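Local coordinates for protein halogenase (Chondromyces crocatus, PDB 3E1T) that binds flavin-adenine dinucleotide and, as a flavin-dependent halogenase, probably chlorinates a precursor of the myxobacterial natural product chondrochloren, at residues 135-140 against 172-177; 178-183 against 289-294; 161-166 against 328-333. All coordinates share one frame; numbering follows the deposited sequence.

The three contacts illustrate how a FAD-binding fold is held together by different chemistry at different depths. Contact 3 is the buried one, apolar side chains of helix 328-333 lying on strand 163-166 of the parallel sheet. Contact 1 lies at the surface, where a cofactor-touching loop meets strand 135-140 through apolar side chains and a bridging water, with no direct hydrogen bond across. Contact 2, partly buried, joins 178-183 to 289-294 by backbone hydrogen bonds and a threonine hydroxyl. Residues 172-177 run straight into 178-183, so contacts 1 and 2 adjoin, while Asp166 of contact 3 reaches Thr172 of contact 1 in a probable hydrogen bond. Contacts 2 and 3 do not touch.

Contact 1: 135-140 against 172-177; sequences IDVLFE and TRVSQA
Val137 and Val174 meet with their side chains crossed at about a right angle, CG2 of Val137 resting 3.9 Å from CB of Val174. Farther along the strand, CE2 and CZ of the Phe139 ring meet the methyl of Ala177 obliquely, with CZ 3.8 Å from Ala177 CB. At the other end the contact turns polar. Water 1 accepts from Arg173 NE at 2.6 Å, lying in the guanidinium plane, and donates to the carbonyl oxygen of Ile135. Ile135 CD1 sits over one face of the same guanidinium, displaced toward its rim. Arg173 gets there by a bend at chi3 (-75°), and its NH1 forms a salt bridge with Glu133.

Behind this first shell, the loop is shaped by its own bonds. Thr172 OG1 accepts from Val174 N at 3.1 Å in an ST turn, and Gln176 NE2 donates to Arg173 O, which lies in its amide plane. On the strand, Ile135 and Asp136 form a classic beta bulge opposite Arg148, which also pairs with the Asp136 carboxylate. Met298 packs against Val137, Phe139 and Val174. The loop thus packs on the outermost strand 133-140 of a mixed sheet beside the FAD site, where Arg173 touches the cofactor.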
ATOM      1  N   ILE A 135      -2.349   9.081  21.768  1.00 39.03           N
ATOM      2  CA  ILE A 135      -1.143   8.840  22.545  1.00 38.33           C
ATOM      3  C   ILE A 135      -1.091   7.386  22.987  1.00 37.56           C
ATOM      4  O   ILE A 135      -0.034   6.746  22.973  1.00 36.97           O
ATOM      5  CB  ILE A 135      -1.105   9.773  23.801  1.00 38.83           C
ATOM      6  CG1 ILE A 135      -1.267  11.246  23.396  1.00 39.66           C
ATOM      7  CG2 ILE A 135       0.184   9.590  24.596  1.00 39.91           C
ATOM      8  CD1 ILE A 135      -0.136  11.778  22.514  1.00 40.79           C
ATOM      9  N   ASP A 136      -2.248   6.869  23.386  1.00 36.83           N
ATOM     10  CA  ASP A 136      -2.352   5.514  23.904  1.00 36.26           C
ATOM     11  C   ASP A 136      -3.736   4.995  23.630  1.00 35.32           C
ATOM     12  O   ASP A 136      -4.692   5.767  23.619  1.00 35.63           O
ATOM     13  CB  ASP A 136      -2.132   5.503  25.426  1.00 36.75           C
ATOM     14  CG  ASP A 136      -0.789   6.062  25.830  1.00 38.37           C
ATOM     15  OD1 ASP A 136       0.226   5.353  25.647  1.00 40.94           O
ATOM     16  OD2 ASP A 136      -0.750   7.204  26.338  1.00 38.96           O
ATOM     17  N   VAL A 137      -3.837   3.688  23.415  1.00 34.29           N
ATOM     18  CA  VAL A 137      -5.108   2.972  23.479  1.00 33.60           C
ATOM     19  C   VAL A 137      -5.263   2.417  24.906  1.00 33.45           C
ATOM     20  O   VAL A 137      -4.318   1.864  25.459  1.00 33.02           O
ATOM     21  CB  VAL A 137      -5.178   1.810  22.449  1.00 33.46           C
ATOM     22  CG1 VAL A 137      -6.474   1.024  22.602  1.00 32.19           C
ATOM     23  CG2 VAL A 137      -5.046   2.339  21.005  1.00 32.98           C
ATOM     24  N   LEU A 138      -6.462   2.543  25.478  1.00 33.43           N
ATOM     25  CA  LEU A 138      -6.707   2.142  26.868  1.00 33.44           C
ATOM     26  C   LEU A 138      -7.421   0.809  26.951  1.00 33.63           C
ATOM     27  O   LEU A 138      -8.340   0.543  26.183  1.00 33.64           O
ATOM     28  CB  LEU A 138      -7.500   3.220  27.620  1.00 33.47           C
ATOM     29  CG  LEU A 138      -6.945   4.647  27.544  1.00 33.21           C
ATOM     30  CD1 LEU A 138      -7.912   5.656  28.166  1.00 33.89           C
ATOM     31  CD2 LEU A 138      -5.570   4.751  28.176  1.00 33.73           C
ATOM     32  N   PHE A 139      -6.997  -0.018  27.904  1.00 34.03           N
ATOM     33  CA  PHE A 139      -7.553  -1.346  28.087  1.00 34.49           C
ATOM     34  C   PHE A 139      -8.205  -1.551  29.453  1.00 35.09           C
ATOM     35  O   PHE A 139      -7.734  -1.049  30.479  1.00 33.30           O
ATOM     36  CB  PHE A 139      -6.474  -2.413  27.871  1.00 34.70           C
ATOM     37  CG  PHE A 139      -6.018  -2.525  26.438  1.00 35.87           C
ATOM     38  CD1 PHE A 139      -6.563  -3.489  25.598  1.00 36.84           C
ATOM     39  CD2 PHE A 139      -5.062  -1.658  25.933  1.00 36.40           C
ATOM     40  CE1 PHE A 139      -6.159  -3.584  24.269  1.00 38.14           C
ATOM     41  CE2 PHE A 139      -4.650  -1.743  24.598  1.00 38.36           C
ATOM     42  CZ  PHE A 139      -5.202  -2.706  23.770  1.00 36.95           C
ATOM     43  N   GLU A 140      -9.288  -2.319  29.430  1.00 36.06           N
ATOM     44  CA  GLU A 140      -9.989  -2.746  30.621  1.00 37.94           C
ATOM     45  C   GLU A 140     -10.643  -4.077  30.263  1.00 38.45           C
ATOM     46  O   GLU A 140     -11.123  -4.255  29.138  1.00 38.02           O
ATOM     47  CB  GLU A 140     -11.024  -1.688  31.014  1.00 38.46           C
ATOM     48  CG  GLU A 140     -11.999  -2.078  32.111  1.00 41.70           C
ATOM     49  CD  GLU A 140     -11.321  -2.308  33.428  1.00 44.93           C
ATOM     50  OE1 GLU A 140     -10.739  -1.345  33.989  1.00 47.73           O
ATOM     51  OE2 GLU A 140     -11.373  -3.457  33.907  1.00 45.62           O
ATOM     52  N   THR A 172       2.600   4.354  13.159  1.00 32.03           N
ATOM     53  CA  THR A 172       1.720   4.056  14.291  1.00 32.21           C
ATOM     54  C   THR A 172       2.507   3.902  15.587  1.00 33.13           C
ATOM     55  O   THR A 172       3.593   3.295  15.613  1.00 32.37           O
ATOM     56  CB  THR A 172       0.874   2.783  14.076  1.00 32.81           C
ATOM     57  OG1 THR A 172       0.272   2.410  15.322  1.00 31.53           O
ATOM     58  CG2 THR A 172       1.735   1.610  13.578  1.00 31.77           C
ATOM     59  N   ARG A 173       1.961   4.472  16.659  1.00 33.91           N
ATOM     60  CA  ARG A 173       2.566   4.347  17.979  1.00 34.88           C
ATOM     61  C   ARG A 173       1.769   3.396  18.879  1.00 34.16           C
ATOM     62  O   ARG A 173       2.109   3.221  20.047  1.00 34.74           O
ATOM     63  CB  ARG A 173       2.780   5.739  18.630  1.00 34.98           C
ATOM     64  CG  ARG A 173       1.502   6.567  18.890  1.00 37.08           C
ATOM     65  CD  ARG A 173       1.809   8.072  19.100  1.00 37.46           C
ATOM     66  NE  ARG A 173       2.396   8.370  20.407  1.00 42.64           N
ATOM     67  CZ  ARG A 173       3.016   9.509  20.716  1.00 43.89           C
ATOM     68  NH1 ARG A 173       3.148  10.479  19.815  1.00 45.16           N
ATOM     69  NH2 ARG A 173       3.517   9.677  21.931  1.00 44.02           N
ATOM     70  N   VAL A 174       0.733   2.763  18.327  1.00 33.32           N
ATOM     71  CA  VAL A 174      -0.162   1.915  19.127  1.00 32.76           C
ATOM     72  C   VAL A 174      -0.321   0.478  18.632  1.00 32.59           C
ATOM     73  O   VAL A 174      -0.927  -0.355  19.318  1.00 32.57           O
ATOM     74  CB  VAL A 174      -1.595   2.564  19.299  1.00 32.92           C
ATOM     75  CG1 VAL A 174      -1.501   3.945  19.973  1.00 32.94           C
ATOM     76  CG2 VAL A 174      -2.341   2.655  17.966  1.00 32.38           C
ATOM     77  N   SER A 175       0.241   0.159  17.468  1.00 32.35           N
ATOM     78  CA  SER A 175       0.022  -1.179  16.886  1.00 31.79           C
ATOM     79  C   SER A 175       0.559  -2.317  17.737  1.00 32.37           C
ATOM     80  O   SER A 175       0.044  -3.431  17.660  1.00 32.62           O
ATOM     81  CB  SER A 175       0.583  -1.280  15.463  1.00 31.22           C
ATOM     82  OG  SER A 175       1.997  -1.263  15.480  1.00 27.29           O
ATOM     83  N   GLN A 176       1.574  -2.047  18.560  1.00 33.09           N
ATOM     84  CA  GLN A 176       2.158  -3.093  19.413  1.00 34.30           C
ATOM     85  C   GLN A 176       1.180  -3.644  20.462  1.00 34.28           C
ATOM     86  O   GLN A 176       1.403  -4.710  21.040  1.00 34.59           O
ATOM     87  CB  GLN A 176       3.458  -2.619  20.075  1.00 35.11           C
ATOM     88  CG  GLN A 176       3.257  -1.656  21.231  1.00 37.85           C
ATOM     89  CD  GLN A 176       2.891  -0.260  20.777  1.00 41.24           C
ATOM     90  OE1 GLN A 176       2.982   0.069  19.588  1.00 41.34           O
ATOM     91  NE2 GLN A 176       2.477   0.584  21.729  1.00 42.92           N
ATOM     92  N   ALA A 177       0.083  -2.931  20.679  1.00 34.06           N
ATOM     93  CA  ALA A 177      -0.990  -3.416  21.528  1.00 33.79           C
ATOM     94  C   ALA A 177      -1.720  -4.600  20.894  1.00 33.61           C
ATOM     95  O   ALA A 177      -2.339  -5.388  21.608  1.00 33.95           O
ATOM     96  CB  ALA A 177      -1.958  -2.292  21.851  1.00 33.84           C
TER
HETATM   97  O   HOH W   1       3.168   6.861  22.329  1.00 64.93           O

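Contact 2: 178-183 against 289-294; sequences VGERVY and CNTSFW
Val178 lays its CG1 methyl over the backbone of 292-294, 3.4 Å from both Ser292 O and Trp294 N. That branch is anti to the backbone N (chi1 171°), which turns it onto the opposing chain. Beside it, water 2 donates to the carbonyl oxygens of Val178 and Trp294, and the hydroxyl of Ser292 donates to Trp294 O.

Thr291 grips the opposing chain through its side chain and its backbone. Its OG1, held between the backbone N and the carbonyl carbon (chi1 51°), accepts from Glu180 N at 2.8 Å with a nearly straight N-H...O angle of 163°, while Thr291 N returns a bond to Glu180 O. Its methyl CG2 meets Val182 CG2 at 4.0 Å. Putting a valine here would probably leave Glu180 N without its hydroxyl acceptor at this point.

Asn290 works through water: water 3 donates to its OD1 and to Gly179 O, and water 4 accepts from its ND2 and from Arg181 NH2, in the plane of that guanidinium. Asn290 ND2 also bonds to Ala305 O and Arg181 NH2 to Asn170 O. Val182 and Cys289 exchange backbone bonds, with Val182 N 2.8 Å from Cys289 O. This hydrogen-bonded pair and the adjoining non-hydrogen-bonded pair Arg181–Asn290 join the outermost strand 181-183 to the middle strand 288-290 of a small three-stranded antiparallel sheet.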
ATOM      1  N   VAL A 178      -1.652  -4.739  19.565  1.00 32.97           N
ATOM      2  CA  VAL A 178      -2.306  -5.870  18.888  1.00 32.12           C
ATOM      3  C   VAL A 178      -1.335  -7.014  18.526  1.00 31.91           C
ATOM      4  O   VAL A 178      -1.653  -8.197  18.729  1.00 31.94           O
ATOM      5  CB  VAL A 178      -3.097  -5.424  17.621  1.00 32.23           C
ATOM      6  CG1 VAL A 178      -3.573  -6.615  16.840  1.00 31.45           C
ATOM      7  CG2 VAL A 178      -4.291  -4.544  17.998  1.00 32.67           C
ATOM      8  N   GLY A 179      -0.178  -6.672  17.969  1.00 30.88           N
ATOM      9  CA  GLY A 179       0.778  -7.682  17.508  1.00 30.59           C
ATOM     10  C   GLY A 179       2.175  -7.134  17.330  1.00 30.40           C
ATOM     11  O   GLY A 179       2.402  -5.935  17.541  1.00 30.76           O
ATOM     12  N   GLU A 180       3.112  -8.008  16.961  1.00 29.41           N
ATOM     13  CA  GLU A 180       4.490  -7.605  16.693  1.00 29.92           C
ATOM     14  C   GLU A 180       4.652  -7.327  15.188  1.00 28.42           C
ATOM     15  O   GLU A 180       4.204  -8.101  14.356  1.00 27.36           O
ATOM     16  CB  GLU A 180       5.461  -8.713  17.133  1.00 30.11           C
ATOM     17  CG  GLU A 180       6.940  -8.393  16.887  1.00 32.53           C
ATOM     18  CD  GLU A 180       7.846  -9.625  16.859  1.00 34.06           C
ATOM     19  OE1 GLU A 180       7.396 -10.736  17.232  1.00 38.82           O
ATOM     20  OE2 GLU A 180       9.023  -9.477  16.438  1.00 41.27           O
ATOM     21  N   ARG A 181       5.291  -6.222  14.841  1.00 27.73           N
ATOM     22  CA  ARG A 181       5.575  -5.966  13.430  1.00 27.59           C
ATOM     23  C   ARG A 181       6.836  -6.768  13.054  1.00 27.27           C
ATOM     24  O   ARG A 181       7.846  -6.717  13.756  1.00 27.05           O
ATOM     25  CB  ARG A 181       5.745  -4.467  13.188  1.00 27.32           C
ATOM     26  CG  ARG A 181       6.241  -4.113  11.819  1.00 27.62           C
ATOM     27  CD  ARG A 181       6.590  -2.652  11.745  1.00 27.86           C
ATOM     28  NE  ARG A 181       5.385  -1.826  11.720  1.00 28.45           N
ATOM     29  CZ  ARG A 181       5.377  -0.532  11.429  1.00 28.66           C
ATOM     30  NH1 ARG A 181       6.512   0.100  11.145  1.00 32.10           N
ATOM     31  NH2 ARG A 181       4.235   0.130  11.419  1.00 28.88           N
ATOM     32  N   VAL A 182       6.735  -7.540  11.978  1.00 26.59           N
ATOM     33  CA  VAL A 182       7.823  -8.398  11.501  1.00 26.30           C
ATOM     34  C   VAL A 182       8.237  -7.922  10.100  1.00 26.53           C
ATOM     35  O   VAL A 182       7.417  -7.897   9.204  1.00 25.66           O
ATOM     36  CB  VAL A 182       7.359  -9.890  11.462  1.00 26.47           C
ATOM     37  CG1 VAL A 182       8.392 -10.789  10.803  1.00 25.83           C
ATOM     38  CG2 VAL A 182       7.060 -10.403  12.900  1.00 25.97           C
ATOM     39  N   TYR A 183       9.494  -7.511   9.943  1.00 26.68           N
ATOM     40  CA  TYR A 183      10.002  -7.013   8.672  1.00 27.40           C
ATOM     41  C   TYR A 183      10.356  -8.131   7.690  1.00 27.77           C
ATOM     42  O   TYR A 183      10.884  -9.166   8.081  1.00 28.68           O
ATOM     43  CB  TYR A 183      11.199  -6.068   8.901  1.00 27.89           C
ATOM     44  CG  TYR A 183      10.817  -4.857   9.708  1.00 27.93           C
ATOM     45  CD1 TYR A 183      10.330  -3.710   9.083  1.00 28.53           C
ATOM     46  CD2 TYR A 183      10.905  -4.865  11.103  1.00 29.53           C
ATOM     47  CE1 TYR A 183       9.954  -2.583   9.823  1.00 28.96           C
ATOM     48  CE2 TYR A 183      10.533  -3.734  11.857  1.00 30.80           C
ATOM     49  CZ  TYR A 183      10.056  -2.607  11.202  1.00 29.14           C
ATOM     50  OH  TYR A 183       9.688  -1.490  11.913  1.00 31.47           O
ATOM     51  N   CYS A 289       4.782  -7.165   8.159  1.00 24.88           N
ATOM     52  CA  CYS A 289       3.456  -7.667   8.464  1.00 26.26           C
ATOM     53  C   CYS A 289       3.399  -7.845   9.975  1.00 27.52           C
ATOM     54  O   CYS A 289       4.407  -8.134  10.613  1.00 28.23           O
ATOM     55  CB  CYS A 289       3.188  -8.990   7.744  1.00 26.02           C
ATOM     56  SG  CYS A 289       1.472  -9.608   7.826  1.00 26.35           S
ATOM     57  N   ASN A 290       2.215  -7.654  10.548  1.00 28.39           N
ATOM     58  CA  ASN A 290       2.017  -7.875  11.972  1.00 28.15           C
ATOM     59  C   ASN A 290       1.609  -9.308  12.286  1.00 27.78           C
ATOM     60  O   ASN A 290       0.955  -9.964  11.472  1.00 27.75           O
ATOM     61  CB  ASN A 290       1.003  -6.866  12.517  1.00 28.66           C
ATOM     62  CG  ASN A 290       1.667  -5.582  12.990  1.00 31.06           C
ATOM     63  OD1 ASN A 290       1.937  -5.426  14.175  1.00 33.24           O
ATOM     64  ND2 ASN A 290       1.962  -4.662  12.054  1.00 33.63           N
ATOM     65  N   THR A 291       2.002  -9.803  13.463  1.00 27.25           N
ATOM     66  CA  THR A 291       1.635 -11.164  13.900  1.00 27.42           C
ATOM     67  C   THR A 291       0.140 -11.332  14.141  1.00 27.36           C
ATOM     68  O   THR A 291      -0.371 -12.459  14.176  1.00 27.98           O
ATOM     69  CB  THR A 291       2.403 -11.616  15.174  1.00 27.02           C
ATOM     70  OG1 THR A 291       2.287 -10.610  16.182  1.00 27.25           O
ATOM     71  CG2 THR A 291       3.887 -11.828  14.857  1.00 26.96           C
ATOM     72  N   SER A 292      -0.558 -10.210  14.296  1.00 27.56           N
ATOM     73  CA  SER A 292      -2.008 -10.212  14.485  1.00 27.48           C
ATOM     74  C   SER A 292      -2.577  -8.894  13.998  1.00 26.86           C
ATOM     75  O   SER A 292      -1.920  -7.858  14.129  1.00 26.30           O
ATOM     76  CB  SER A 292      -2.360 -10.402  15.967  1.00 27.72           C
ATOM     77  OG  SER A 292      -3.772 -10.560  16.134  1.00 28.92           O
ATOM     78  N   PHE A 293      -3.780  -8.943  13.430  1.00 26.81           N
ATOM     79  CA  PHE A 293      -4.480  -7.732  12.957  1.00 27.51           C
ATOM     80  C   PHE A 293      -5.634  -7.297  13.870  1.00 28.38           C
ATOM     81  O   PHE A 293      -6.230  -6.240  13.653  1.00 27.20           O
ATOM     82  CB  PHE A 293      -5.017  -7.899  11.525  1.00 26.99           C
ATOM     83  CG  PHE A 293      -3.950  -8.144  10.476  1.00 27.06           C
ATOM     84  CD1 PHE A 293      -2.635  -7.718  10.661  1.00 23.86           C
ATOM     85  CD2 PHE A 293      -4.283  -8.765   9.275  1.00 23.94           C
ATOM     86  CE1 PHE A 293      -1.658  -7.940   9.674  1.00 24.32           C
ATOM     87  CE2 PHE A 293      -3.309  -8.996   8.296  1.00 24.05           C
ATOM     88  CZ  PHE A 293      -2.001  -8.571   8.500  1.00 24.25           C
ATOM     89  N   TRP A 294      -5.946  -8.106  14.884  1.00 30.25           N
ATOM     90  CA  TRP A 294      -6.949  -7.724  15.893  1.00 32.81           C
ATOM     91  C   TRP A 294      -6.700  -8.428  17.238  1.00 34.19           C
ATOM     92  O   TRP A 294      -5.994  -9.442  17.304  1.00 34.04           O
ATOM     93  CB  TRP A 294      -8.359  -8.034  15.390  1.00 32.92           C
ATOM     94  CG  TRP A 294      -8.678  -9.486  15.399  1.00 34.76           C
ATOM     95  CD1 TRP A 294      -8.226 -10.429  14.523  1.00 34.99           C
ATOM     96  CD2 TRP A 294      -9.524 -10.174  16.332  1.00 36.05           C
ATOM     97  NE1 TRP A 294      -8.739 -11.661  14.851  1.00 36.77           N
ATOM     98  CE2 TRP A 294      -9.541 -11.533  15.956  1.00 36.62           C
ATOM     99  CE3 TRP A 294     -10.281  -9.770  17.439  1.00 36.38           C
ATOM    100  CZ2 TRP A 294     -10.276 -12.498  16.658  1.00 36.41           C
ATOM    101  CZ3 TRP A 294     -11.019 -10.731  18.132  1.00 35.60           C
ATOM    102  CH2 TRP A 294     -11.003 -12.075  17.742  1.00 35.65           C
TER
HETATM  103  O   HOH W   2      -3.509 -10.030  19.063  1.00 51.32           O
HETATM  104  O   HOH W   3       2.997  -3.675  16.105  1.00 31.17           O
HETATM  105  O   HOH W   4       2.478  -1.763  12.750  1.00 36.91           O

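Contact 3: 161-166 against 328-333; sequences ARFIVD and RAINTC
Ile330 of helix 315-333 packs on Phe163 and Val165 in a helix-on-sheet layer of the Rossmann-type FAD-binding fold, the local helix axis running nearly antiparallel to strand 163-166 (175°) at 10.9 Å. Its CG1 stands over one face of the Phe163 ring in a CH-pi contact, 4.3 Å from the ring centroid and 18° off the normal. Arg162 CG lies over the opposite face, and both approaches are offset toward the rim. Ile330 CG2 touches the ring at CD2, and with the chain extended at chi2 it stretches onward to bring CD1 within 4.1 Å of Val165 CG2. Leu22 of helix 17-27 touches both Ile330 and Val165, bringing a second helix to this layer.

One residue short of the helix end, Thr332 turns back on its own helix: its OG1 donates to Arg328 O, which also accepts from Thr332 N.

Cys333 then meets two side chains of 161-166, Phe163 and Arg162. Its CB lies 3.9 Å from Phe163 CZ, approaching obliquely. The extended Arg162, which also forms a salt bridge with Glu340, adds only a weak bond from NH1 to Cys333 O, 3.2 Å long and bent to 129° at the hydrogen.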
ATOM      1  N   ALA A 161     -15.120   3.678  23.472  1.00 42.06           N
ATOM      2  CA  ALA A 161     -15.916   3.057  22.418  1.00 40.57           C
ATOM      3  C   ALA A 161     -15.859   1.551  22.533  1.00 39.94           C
ATOM      4  O   ALA A 161     -14.984   1.012  23.207  1.00 40.23           O
ATOM      5  CB  ALA A 161     -15.423   3.499  21.039  1.00 40.75           C
ATOM      6  N   ARG A 162     -16.790   0.869  21.875  1.00 38.59           N
ATOM      7  CA  ARG A 162     -16.763  -0.590  21.824  1.00 37.88           C
ATOM      8  C   ARG A 162     -15.594  -1.125  20.956  1.00 36.82           C
ATOM      9  O   ARG A 162     -15.061  -2.210  21.219  1.00 37.35           O
ATOM     10  CB  ARG A 162     -18.113  -1.133  21.335  1.00 37.88           C
ATOM     11  CG  ARG A 162     -18.256  -2.651  21.474  1.00 38.57           C
ATOM     12  CD  ARG A 162     -19.561  -3.169  20.895  1.00 38.65           C
ATOM     13  NE  ARG A 162     -19.487  -4.600  20.588  1.00 39.82           N
ATOM     14  CZ  ARG A 162     -20.496  -5.337  20.127  1.00 41.53           C
ATOM     15  NH1 ARG A 162     -21.696  -4.802  19.924  1.00 42.13           N
ATOM     16  NH2 ARG A 162     -20.311  -6.628  19.871  1.00 42.28           N
ATOM     17  N   PHE A 163     -15.207  -0.357  19.937  1.00 35.30           N
ATOM     18  CA  PHE A 163     -14.146  -0.748  19.005  1.00 33.79           C
ATOM     19  C   PHE A 163     -13.166   0.383  18.786  1.00 32.93           C
ATOM     20  O   PHE A 163     -13.572   1.521  18.587  1.00 32.89           O
ATOM     21  CB  PHE A 163     -14.725  -1.138  17.653  1.00 33.13           C
ATOM     22  CG  PHE A 163     -15.683  -2.276  17.706  1.00 32.78           C
ATOM     23  CD1 PHE A 163     -15.232  -3.573  17.853  1.00 31.81           C
ATOM     24  CD2 PHE A 163     -17.046  -2.047  17.582  1.00 31.81           C
ATOM     25  CE1 PHE A 163     -16.133  -4.635  17.889  1.00 33.21           C
ATOM     26  CE2 PHE A 163     -17.948  -3.100  17.611  1.00 33.50           C
ATOM     27  CZ  PHE A 163     -17.492  -4.396  17.765  1.00 32.49           C
ATOM     28  N   ILE A 164     -11.877   0.057  18.825  1.00 32.25           N
ATOM     29  CA  ILE A 164     -10.803   1.012  18.538  1.00 31.58           C
ATOM     30  C   ILE A 164     -10.015   0.453  17.351  1.00 31.10           C
ATOM     31  O   ILE A 164      -9.629  -0.713  17.376  1.00 30.60           O
ATOM     32  CB  ILE A 164      -9.823   1.185  19.736  1.00 31.98           C
ATOM     33  CG1 ILE A 164     -10.573   1.345  21.072  1.00 33.35           C
ATOM     34  CG2 ILE A 164      -8.844   2.358  19.486  1.00 31.93           C
ATOM     35  CD1 ILE A 164     -11.382   2.618  21.205  1.00 34.73           C
ATOM     36  N   VAL A 165      -9.807   1.264  16.314  1.00 30.19           N
ATOM     37  CA  VAL A 165      -9.036   0.823  15.143  1.00 29.08           C
ATOM     38  C   VAL A 165      -7.846   1.735  14.836  1.00 28.68           C
ATOM     39  O   VAL A 165      -8.008   2.942  14.700  1.00 28.49           O
ATOM     40  CB  VAL A 165      -9.914   0.676  13.884  1.00 29.41           C
ATOM     41  CG1 VAL A 165      -9.046   0.293  12.672  1.00 28.18           C
ATOM     42  CG2 VAL A 165     -11.021  -0.384  14.112  1.00 27.56           C
ATOM     43  N   ASP A 166      -6.659   1.135  14.743  1.00 27.87           N
ATOM     44  CA  ASP A 166      -5.443   1.831  14.338  1.00 28.08           C
ATOM     45  C   ASP A 166      -5.374   1.877  12.814  1.00 27.88           C
ATOM     46  O   ASP A 166      -5.195   0.847  12.150  1.00 28.05           O
ATOM     47  CB  ASP A 166      -4.214   1.128  14.922  1.00 28.20           C
ATOM     48  CG  ASP A 166      -2.913   1.873  14.660  1.00 29.28           C
ATOM     49  OD1 ASP A 166      -2.917   3.048  14.209  1.00 30.43           O
ATOM     50  OD2 ASP A 166      -1.860   1.272  14.919  1.00 31.15           O
ATOM     51  N   ARG A 328     -17.219  -4.054   7.940  1.00 33.77           N
ATOM     52  CA  ARG A 328     -18.181  -5.159   7.935  1.00 34.63           C
ATOM     53  C   ARG A 328     -18.217  -5.936   9.233  1.00 35.54           C
ATOM     54  O   ARG A 328     -19.292  -6.379   9.666  1.00 35.78           O
ATOM     55  CB  ARG A 328     -17.913  -6.134   6.792  1.00 34.82           C
ATOM     56  CG  ARG A 328     -18.328  -5.606   5.449  1.00 35.00           C
ATOM     57  CD  ARG A 328     -18.042  -6.601   4.360  1.00 33.70           C
ATOM     58  NE  ARG A 328     -18.356  -6.000   3.066  1.00 35.08           N
ATOM     59  CZ  ARG A 328     -17.917  -6.446   1.899  1.00 34.87           C
ATOM     60  NH1 ARG A 328     -17.126  -7.513   1.838  1.00 34.42           N
ATOM     61  NH2 ARG A 328     -18.265  -5.812   0.793  1.00 34.68           N
ATOM     62  N   ALA A 329     -17.054  -6.129   9.848  1.00 36.08           N
ATOM     63  CA  ALA A 329     -17.011  -6.800  11.145  1.00 36.78           C
ATOM     64  C   ALA A 329     -17.738  -5.940  12.178  1.00 37.24           C
ATOM     65  O   ALA A 329     -18.596  -6.443  12.912  1.00 37.34           O
ATOM     66  CB  ALA A 329     -15.574  -7.091  11.577  1.00 36.65           C
ATOM     67  N   ILE A 330     -17.419  -4.645  12.188  1.00 37.45           N
ATOM     68  CA  ILE A 330     -18.005  -3.691  13.125  1.00 38.43           C
ATOM     69  C   ILE A 330     -19.520  -3.485  12.911  1.00 39.34           C
ATOM     70  O   ILE A 330     -20.275  -3.488  13.881  1.00 39.52           O
ATOM     71  CB  ILE A 330     -17.270  -2.337  13.092  1.00 38.03           C
ATOM     72  CG1 ILE A 330     -15.844  -2.499  13.628  1.00 37.88           C
ATOM     73  CG2 ILE A 330     -18.027  -1.283  13.911  1.00 38.79           C
ATOM     74  CD1 ILE A 330     -14.974  -1.280  13.450  1.00 38.29           C
ATOM     75  N   ASN A 331     -19.946  -3.320  11.657  1.00 39.92           N
ATOM     76  CA  ASN A 331     -21.371  -3.152  11.323  1.00 41.16           C
ATOM     77  C   ASN A 331     -22.200  -4.399  11.617  1.00 42.06           C
ATOM     78  O   ASN A 331     -23.389  -4.295  11.929  1.00 42.40           O
ATOM     79  CB  ASN A 331     -21.561  -2.736   9.858  1.00 40.41           C
ATOM     80  CG  ASN A 331     -21.151  -1.301   9.594  1.00 41.02           C
ATOM     81  OD1 ASN A 331     -21.085  -0.472  10.515  1.00 40.26           O
ATOM     82  ND2 ASN A 331     -20.882  -0.988   8.323  1.00 39.45           N
ATOM     83  N   THR A 332     -21.571  -5.570  11.535  1.00 43.00           N
ATOM     84  CA  THR A 332     -22.249  -6.841  11.797  1.00 44.15           C
ATOM     85  C   THR A 332     -22.349  -7.158  13.296  1.00 45.25           C
ATOM     86  O   THR A 332     -23.321  -7.759  13.746  1.00 45.43           O
ATOM     87  CB  THR A 332     -21.569  -8.007  11.046  1.00 44.07           C
ATOM     88  OG1 THR A 332     -21.514  -7.705   9.646  1.00 44.43           O
ATOM     89  CG2 THR A 332     -22.337  -9.300  11.231  1.00 43.88           C
ATOM     90  N   CYS A 333     -21.341  -6.747  14.059  1.00 46.53           N
ATOM     91  CA  CYS A 333     -21.322  -6.953  15.507  1.00 47.46           C
ATOM     92  C   CYS A 333     -22.183  -5.925  16.248  1.00 48.03           C
ATOM     93  O   CYS A 333     -22.826  -6.251  17.245  1.00 48.10           O
ATOM     94  CB  CYS A 333     -19.885  -6.931  16.029  1.00 47.16           C
ATOM     95  SG  CYS A 333     -18.921  -8.375  15.516  1.00 48.17           S
TER